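Side-chain contacts in cysteine desulfurase (Stenotrophomonas maltophilia, PDB 6WCI), which probably removes sulfur from L-cysteine with pyridoxal 5'-phosphate as cofactor, leaving L-alanine and a sulfur-loaded carrier: residues B[55-58]-B[59-62]; B[235-238]-B[239-242]. All blocks are in the same frame, centred on the assembly; numbering follows the deposited sequence.

Interaction 1 of 2, residues B[55-58]-B[59-62]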
loop_
_atom_site.group_PDB
_atom_site.type_symbol
_atom_site.label_atom_id
_atom_site.label_comp_id
_atom_site.label_asym_id
_atom_site.label_seq_id
_atom_site.Cartn_x
_atom_site.Cartn_y
_atom_site.Cartn_z
ATOM N N GLN B 55 18.390 -3.716 2.008
ATOM C CA GLN B 55 18.216 -4.786 2.971
ATOM C C GLN B 55 17.863 -4.196 4.328
ATOM O O GLN B 55 18.035 -2.998 4.575
ATOM C CB GLN B 55 19.477 -5.647 3.059
ATOM C CG GLN B 55 19.872 -6.307 1.748
ATOM C CD GLN B 55 18.751 -7.136 1.152
ATOM O OE1 GLN B 55 17.916 -7.673 1.869
ATOM N NE2 GLN B 55 18.716 -7.218 -0.171
ATOM N N LYS B 56 17.386 -5.067 5.230
ATOM C CA LYS B 56 16.773 -4.512 6.427
ATOM C C LYS B 56 17.597 -4.847 7.664
ATOM O O LYS B 56 18.139 -5.955 7.762
ATOM C CB LYS B 56 15.345 -5.046 6.630
ATOM C CG LYS B 56 14.523 -5.219 5.343
ATOM C CD LYS B 56 14.393 -3.951 4.540
ATOM C CE LYS B 56 13.605 -4.234 3.277
ATOM N NZ LYS B 56 13.566 -3.089 2.328
ATOM N N PRO B 57 17.715 -3.915 8.607
ATOM C CA PRO B 57 18.324 -4.246 9.899
ATOM C C PRO B 57 17.363 -5.045 10.761
ATOM O O PRO B 57 16.141 -5.000 10.595
ATOM C CB PRO B 57 18.621 -2.879 10.519
ATOM C CG PRO B 57 17.625 -1.956 9.880
ATOM C CD PRO B 57 17.377 -2.483 8.492
ATOM N N VAL B 58 17.943 -5.788 11.704
ATOM C CA VAL B 58 17.145 -6.686 12.522
ATOM C C VAL B 58 16.158 -5.915 13.397
ATOM O O VAL B 58 15.124 -6.457 13.791
ATOM C CB VAL B 58 18.076 -7.583 13.352
ATOM C CG1 VAL B 58 18.619 -6.830 14.566
ATOM C CG2 VAL B 58 17.346 -8.838 13.742
ATOM N N GLN B 59 16.452 -4.648 13.709
ATOM C CA GLN B 59 15.515 -3.819 14.462
ATOM C C GLN B 59 14.218 -3.606 13.684
ATOM O O GLN B 59 13.126 -3.567 14.272
ATOM C CB GLN B 59 16.169 -2.476 14.794
ATOM C CG GLN B 59 17.363 -2.553 15.737
ATOM C CD GLN B 59 18.680 -2.911 15.045
ATOM O OE1 GLN B 59 18.709 -3.268 13.868
ATOM N NE2 GLN B 59 19.777 -2.817 15.789
ATOM N N VAL B 60 14.320 -3.461 12.360
ATOM C CA VAL B 60 13.138 -3.266 11.522
ATOM C C VAL B 60 12.375 -4.570 11.365
ATOM O O VAL B 60 11.146 -4.612 11.510
ATOM C CB VAL B 60 13.545 -2.706 10.151
ATOM C CG1 VAL B 60 12.380 -2.787 9.178
ATOM C CG2 VAL B 60 14.044 -1.279 10.298
ATOM N N ILE B 61 13.094 -5.647 11.046
ATOM C CA ILE B 61 12.469 -6.947 10.822
ATOM C C ILE B 61 11.717 -7.389 12.071
ATOM O O ILE B 61 10.566 -7.834 12.002
ATOM C CB ILE B 61 13.542 -7.975 10.406
ATOM C CG1 ILE B 61 14.050 -7.657 9.004
ATOM C CG2 ILE B 61 13.009 -9.410 10.499
ATOM C CD1 ILE B 61 15.246 -8.468 8.574
ATOM N N GLY B 62 12.356 -7.258 13.234
ATOM C CA GLY B 62 11.706 -7.615 14.479
ATOM C C GLY B 62 10.589 -6.667 14.877
ATOM O O GLY B 62 9.685 -7.051 15.621
#
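P57 meets the helix it precedes mainly through its carbonyl oxygen, which accepts two amide hydrogens from the first turn. I61 N lies 3.1 Å from P57 O and gives the straight bond, with an N-H...O angle of 169° and the donor in the carbonyl plane. V60 N, 3.0 Å from the same P57 O, sits well above that plane, and its N-H...O angle is only 130°. One residue on, G62 N donates to V58 O at 2.9 Å, and the regular helical pattern is under way. P57 is thus the N-cap of helix 58-70, and V58 is additionally tied by a backbone bond to D32.

The side chains follow the same turn. P57 sets CG against V60 CG2 at 3.7 Å, the two groups lying aslant, while K56 CB rests on I61 CG1 at 3.8 Å. The rest of the K56 chain leads off to an ammonium group held by the carbonyl oxygens of G249 and G54. I61 also packs against D65 of the second subunit, and K56 against Y68 of that subunit.

Q59 behaves differently. A bend at chi2 (82°) curls its amide back toward the start of the helix, where Q59 OE1 comes 3.4 Å from P57 CB and also lies near V58 CG1. V58 N is near this oxygen as well, but at an angle too poor for a hydrogen bond, and Q59 OE1 finds no polar partner in the model although the contact buries it. Chemically, the turn is therefore secured by backbone carbonyls and apolar packing, with P57 O doing double duty as acceptor and the glutamine amide oxygen contributing van der Waals contact alone.

Interaction 2 of 2, residues B[235-238]-B[239-242]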
loop_
_atom_site.group_PDB
_atom_site.type_symbol
_atom_site.label_atom_id
_atom_site.label_comp_id
_atom_site.label_asym_id
_atom_site.label_seq_id
_atom_site.Cartn_x
_atom_site.Cartn_y
_atom_site.Cartn_z
ATOM N N ILE B 235 15.036 22.582 1.514
ATOM C CA ILE B 235 15.138 22.525 0.062
ATOM C C ILE B 235 14.294 23.626 -0.569
ATOM O O ILE B 235 14.685 24.225 -1.573
ATOM C CB ILE B 235 14.740 21.130 -0.456
ATOM C CG1 ILE B 235 15.677 20.059 0.113
ATOM C CG2 ILE B 235 14.797 21.089 -1.974
ATOM C CD1 ILE B 235 15.434 18.672 -0.454
ATOM N N GLY B 236 13.137 23.926 0.017
ATOM C CA GLY B 236 12.266 24.930 -0.554
ATOM C C GLY B 236 11.453 24.442 -1.729
ATOM O O GLY B 236 11.070 25.246 -2.585
ATOM N N CYS B 237 11.194 23.142 -1.808
ATOM C CA CYS B 237 10.362 22.583 -2.860
ATOM C C CYS B 237 8.896 22.614 -2.429
ATOM O O CYS B 237 8.578 22.888 -1.270
ATOM C CB CYS B 237 10.804 21.156 -3.190
ATOM S SG CYS B 237 10.772 19.987 -1.781
ATOM N N ASP B 238 7.995 22.345 -3.380
ATOM C CA ASP B 238 6.570 22.253 -3.061
ATOM C C ASP B 238 6.129 20.853 -2.631
ATOM O O ASP B 238 5.157 20.724 -1.872
ATOM C CB ASP B 238 5.732 22.689 -4.263
ATOM C CG ASP B 238 6.011 24.119 -4.666
ATOM O OD1 ASP B 238 5.519 25.031 -3.966
ATOM O OD2 ASP B 238 6.761 24.319 -5.655
ATOM N N PHE B 239 6.797 19.811 -3.120
ATOM C CA PHE B 239 6.437 18.418 -2.868
ATOM C C PHE B 239 7.705 17.581 -2.904
ATOM O O PHE B 239 8.496 17.734 -3.827
ATOM C CB PHE B 239 5.500 17.849 -3.936
ATOM C CG PHE B 239 4.183 18.560 -4.060
ATOM C CD1 PHE B 239 3.095 18.175 -3.285
ATOM C CD2 PHE B 239 4.016 19.567 -4.988
ATOM C CE1 PHE B 239 1.870 18.821 -3.416
ATOM C CE2 PHE B 239 2.800 20.213 -5.128
ATOM C CZ PHE B 239 1.721 19.838 -4.338
ATOM N N TYR B 240 7.844 16.639 -1.959
ATOM C CA TYR B 240 9.007 15.759 -1.881
ATOM C C TYR B 240 8.543 14.343 -1.553
ATOM O O TYR B 240 7.814 14.139 -0.576
ATOM C CB TYR B 240 9.993 16.273 -0.824
ATOM C CG TYR B 240 11.379 15.651 -0.848
ATOM C CD1 TYR B 240 11.635 14.440 -0.223
ATOM C CD2 TYR B 240 12.437 16.300 -1.475
ATOM C CE1 TYR B 240 12.928 13.884 -0.231
ATOM C CE2 TYR B 240 13.714 15.758 -1.488
ATOM C CZ TYR B 240 13.955 14.555 -0.872
ATOM O OH TYR B 240 15.237 14.032 -0.900
ATOM N N ALA B 241 8.945 13.374 -2.380
ATOM C CA ALA B 241 8.474 11.992 -2.303
ATOM C C ALA B 241 9.615 11.036 -1.956
ATOM O O ALA B 241 10.694 11.112 -2.544
ATOM C CB ALA B 241 7.849 11.573 -3.636
ATOM N N ILE B 242 9.367 10.105 -1.028
ATOM C CA ILE B 242 10.352 9.092 -0.656
ATOM C C ILE B 242 9.682 7.726 -0.653
ATOM O O ILE B 242 8.456 7.609 -0.673
ATOM C CB ILE B 242 11.002 9.366 0.718
ATOM C CG1 ILE B 242 9.934 9.370 1.807
ATOM C CG2 ILE B 242 11.769 10.682 0.699
ATOM C CD1 ILE B 242 10.480 9.356 3.227
#
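Y240 lies alongside I235 and C237, and its side chain can be followed atom by atom. Y240 CB touches C237 SG at 3.9 Å. With CG placed anti to the backbone N (chi1 -167°), the ring then runs past the sulfur, which stands at its edge: C237 SG is 5.3 Å from the centroid of the Y240 ring and 77° off the ring normal, a Cys sulfur-aromatic contact. Farther along the same side of the ring, CD2 lies within reach of both C237 SG and I235 CD1. Y240 CE2 makes the closer approach to the isoleucine methyl, 3.5 Å from I235 CD1, and the two side chains cross at roughly a right angle. At the tip, OH is hydrogen-bonded to H192 ND1, so the buried hydroxyl has a polar partner.

F239 sends its ring the other way, with D238 O over one face, 3.2 Å from F239 CG. D238 OD1 makes a salt bridge with R211 and a hydrogen bond with H262 NE2, and OD2 accepts from T217 N; the H262 ring in turn meets F239, their planes about 20° apart. One aspartate thus links the turn to three parts of the surrounding protein.

G236, with its positive phi, is the first residue after the short helix to leave helical backbone angles. Strand 239-243 runs parallel to 216-220 and antiparallel to 254-258, and the passage from 216-220 joins neighbouring parallel strands through the short helix, a beta-alpha-beta crossover within the mixed seven-stranded sheet domain characteristic of fold-type I pyridoxal-phosphate enzymes, to which class-V aminotransferases belong.

In the fold
Interactions 1 and 2 do not touch: their centres are 27 Å apart and their nearest atoms about 12 Å. What relates them is K246, the lysine that carries pyridoxal phosphate as a Schiff base. Strand 239-243, most of which belongs to interaction 2, ends three residues before it. From the other direction, interaction 1 reaches the residues just after it, since K56 binds the carbonyl of G249 and P57 packs on C248. The cofactor lysine is therefore flanked along the chain by the buried turn and strand of 235-242 and by residues in touch with 55-62. Interaction 1 also meets the second subunit, whereas interaction 2 stays within its own chain.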